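Local coordinates for VP1 (Polyomavirus HPyV6, PDB 4PCG), which probably serves as the major structural protein of the viral capsid, assembling into pentamers that are associated with attachment to host cells, at residues N244-D249 / Q253-Q258. Numbering follows the deposited sequence.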
loop_
_atom_site.group_PDB
_atom_site.type_symbol
_atom_site.label_atom_id
_atom_site.label_comp_id
_atom_site.label_asym_id
_atom_site.label_seq_id
_atom_site.Cartn_x
_atom_site.Cartn_y
_atom_site.Cartn_z
ATOM N N ASN B 244 -26.649 -2.243 -18.774
ATOM C CA ASN B 244 -26.744 -0.830 -19.162
ATOM C C ASN B 244 -25.399 -0.129 -19.039
ATOM O O ASN B 244 -24.576 -0.517 -18.203
ATOM C CB ASN B 244 -27.722 -0.110 -18.233
ATOM C CG ASN B 244 -29.167 -0.487 -18.503
ATOM O OD1 ASN B 244 -29.450 -1.265 -19.396
ATOM N ND2 ASN B 244 -30.092 0.106 -17.745
ATOM N N PRO B 245 -25.187 0.920 -19.842
ATOM C CA PRO B 245 -24.035 1.794 -19.621
ATOM C C PRO B 245 -24.127 2.510 -18.300
ATOM O O PRO B 245 -25.222 2.680 -17.752
ATOM C CB PRO B 245 -24.105 2.804 -20.772
ATOM C CG PRO B 245 -25.114 2.292 -21.715
ATOM C CD PRO B 245 -26.017 1.368 -20.969
ATOM N N THR B 246 -22.969 2.886 -17.774
ATOM C CA THR B 246 -22.875 3.638 -16.553
ATOM C C THR B 246 -21.610 4.496 -16.604
ATOM O O THR B 246 -20.879 4.458 -17.582
ATOM C CB THR B 246 -22.907 2.730 -15.312
ATOM O OG1 THR B 246 -23.103 3.523 -14.129
ATOM C CG2 THR B 246 -21.596 1.910 -15.179
ATOM N N LEU B 247 -21.412 5.303 -15.567
ATOM C CA LEU B 247 -20.298 6.264 -15.502
ATOM C C LEU B 247 -20.348 7.257 -16.640
ATOM O O LEU B 247 -19.339 7.575 -17.258
ATOM C CB LEU B 247 -18.942 5.551 -15.483
ATOM C CG LEU B 247 -17.829 6.295 -14.744
ATOM C CD1 LEU B 247 -18.123 6.399 -13.252
ATOM C CD2 LEU B 247 -16.503 5.582 -14.974
ATOM N N SER B 248 -21.550 7.740 -16.918
ATOM C CA SER B 248 -21.763 8.800 -17.886
ATOM C C SER B 248 -22.936 9.681 -17.417
ATOM O O SER B 248 -23.759 9.248 -16.601
ATOM C CB SER B 248 -22.074 8.197 -19.255
ATOM O OG SER B 248 -23.327 7.537 -19.210
ATOM N N ASP B 249 -23.005 10.907 -17.935
ATOM C CA ASP B 249 -24.116 11.819 -17.603
ATOM C C ASP B 249 -25.453 11.196 -18.017
ATOM O O ASP B 249 -26.411 11.187 -17.241
ATOM C CB ASP B 249 -23.931 13.191 -18.281
ATOM C CG ASP B 249 -24.831 14.299 -17.678
ATOM O OD1 ASP B 249 -25.376 14.125 -16.563
ATOM O OD2 ASP B 249 -24.982 15.357 -18.326
ATOM N N GLN B 253 -28.859 8.834 -13.608
ATOM C CA GLN B 253 -30.079 8.484 -12.862
ATOM C C GLN B 253 -30.171 7.005 -12.407
ATOM O O GLN B 253 -31.143 6.619 -11.744
ATOM C CB GLN B 253 -31.339 8.894 -13.663
ATOM C CG GLN B 253 -31.814 7.906 -14.733
ATOM C CD GLN B 253 -31.010 7.893 -16.038
ATOM O OE1 GLN B 253 -31.196 6.992 -16.859
ATOM N NE2 GLN B 253 -30.136 8.888 -16.249
ATOM N N GLN B 254 -29.187 6.177 -12.766
ATOM C CA GLN B 254 -29.222 4.783 -12.380
ATOM C C GLN B 254 -28.097 4.399 -11.409
ATOM O O GLN B 254 -28.061 3.277 -10.956
ATOM C CB GLN B 254 -29.194 3.891 -13.634
ATOM C CG GLN B 254 -30.487 3.931 -14.447
ATOM C CD GLN B 254 -30.424 3.107 -15.731
ATOM O OE1 GLN B 254 -29.472 2.370 -15.984
ATOM N NE2 GLN B 254 -31.447 3.235 -16.547
ATOM N N ARG B 255 -27.229 5.344 -11.067
ATOM C CA ARG B 255 -26.043 5.055 -10.261
ATOM C C ARG B 255 -26.422 4.871 -8.787
ATOM O O ARG B 255 -27.106 5.713 -8.252
ATOM C CB ARG B 255 -25.081 6.221 -10.422
ATOM C CG ARG B 255 -23.662 5.912 -10.043
ATOM C CD ARG B 255 -22.774 5.675 -11.259
ATOM N NE ARG B 255 -21.416 5.387 -10.789
ATOM C CZ ARG B 255 -20.718 4.290 -11.069
ATOM N NH1 ARG B 255 -21.196 3.351 -11.882
ATOM N NH2 ARG B 255 -19.492 4.155 -10.576
ATOM N N SER B 256 -26.015 3.763 -8.180
ATOM C CA SER B 256 -26.452 3.350 -6.836
ATOM C C SER B 256 -25.270 2.984 -5.965
ATOM O O SER B 256 -24.234 2.561 -6.478
ATOM C CB SER B 256 -27.371 2.139 -6.947
ATOM O OG SER B 256 -28.483 2.493 -7.771
ATOM N N VAL B 257 -25.431 3.126 -4.650
ATOM C CA VAL B 257 -24.413 2.710 -3.713
ATOM C C VAL B 257 -24.416 1.181 -3.580
ATOM O O VAL B 257 -25.472 0.587 -3.464
ATOM C CB VAL B 257 -24.644 3.315 -2.323
ATOM C CG1 VAL B 257 -23.661 2.739 -1.318
ATOM C CG2 VAL B 257 -24.543 4.832 -2.383
ATOM N N GLN B 258 -23.223 0.576 -3.614
ATOM C CA GLN B 258 -23.009 -0.853 -3.407
ATOM C C GLN B 258 -22.441 -1.085 -2.001
ATOM O O GLN B 258 -21.386 -0.538 -1.657
ATOM C CB GLN B 258 -21.996 -1.387 -4.434
ATOM C CG GLN B 258 -21.596 -2.835 -4.222
ATOM C CD GLN B 258 -22.661 -3.781 -4.703
ATOM O OE1 GLN B 258 -22.904 -3.863 -5.896
ATOM N NE2 GLN B 258 -23.296 -4.498 -3.798
HETATM O O HOH W 1 -26.703 2.154 -15.426
#
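Arg255 reaches across to Thr246 and Leu247 and uses its guanidinium in two ways. At the edge of the group, NH1 donates to Thr246 OG1 over 3.0 Å, a bent bond (143° at the hydrogen) with the oxygen lying 22° out of the guanidinium plane. Threonine suits the spot because its hydroxyl, set anti to the backbone N, comes within reach of NH1. Over one face sits a methyl of Leu247, CD1, 3.8 Å from Arg255 NH2 and displaced toward the rim; leucine brings a branched, apolar end to lie there. A long, flat cation fits between them, since its edge can donate while its face packs against a methyl. A turn about the CB-CG bond takes the Arg255 chain there. Residues 244-249 lie in the loop after strand 227-239 of the VP1 jelly roll, and residues 253-258 run from the end of that loop into the antiparallel strand 256-274. Beside the arginine, the side chains of Asn244 and Gln254 cross at about a right angle, yet their amide planes are turned only 33° from each other. The short Asn244 amide supplies an N-H, ND2 giving a nearly straight bond of 2.9 Å to Gln254 OE1. Gln254, extended beyond CG, is long enough to span the gap. Its OE1 also accepts from a water, 2.8 Å away, that donates as well to Pro245 O. Asn244 and Thr246 share backbone hydrogen bonds with Tyr103, and Arg255 with Tyr47. Arg255 NE bonds Thr109 OG1 of a neighbouring subunit, placing this loop at a pentamer interface.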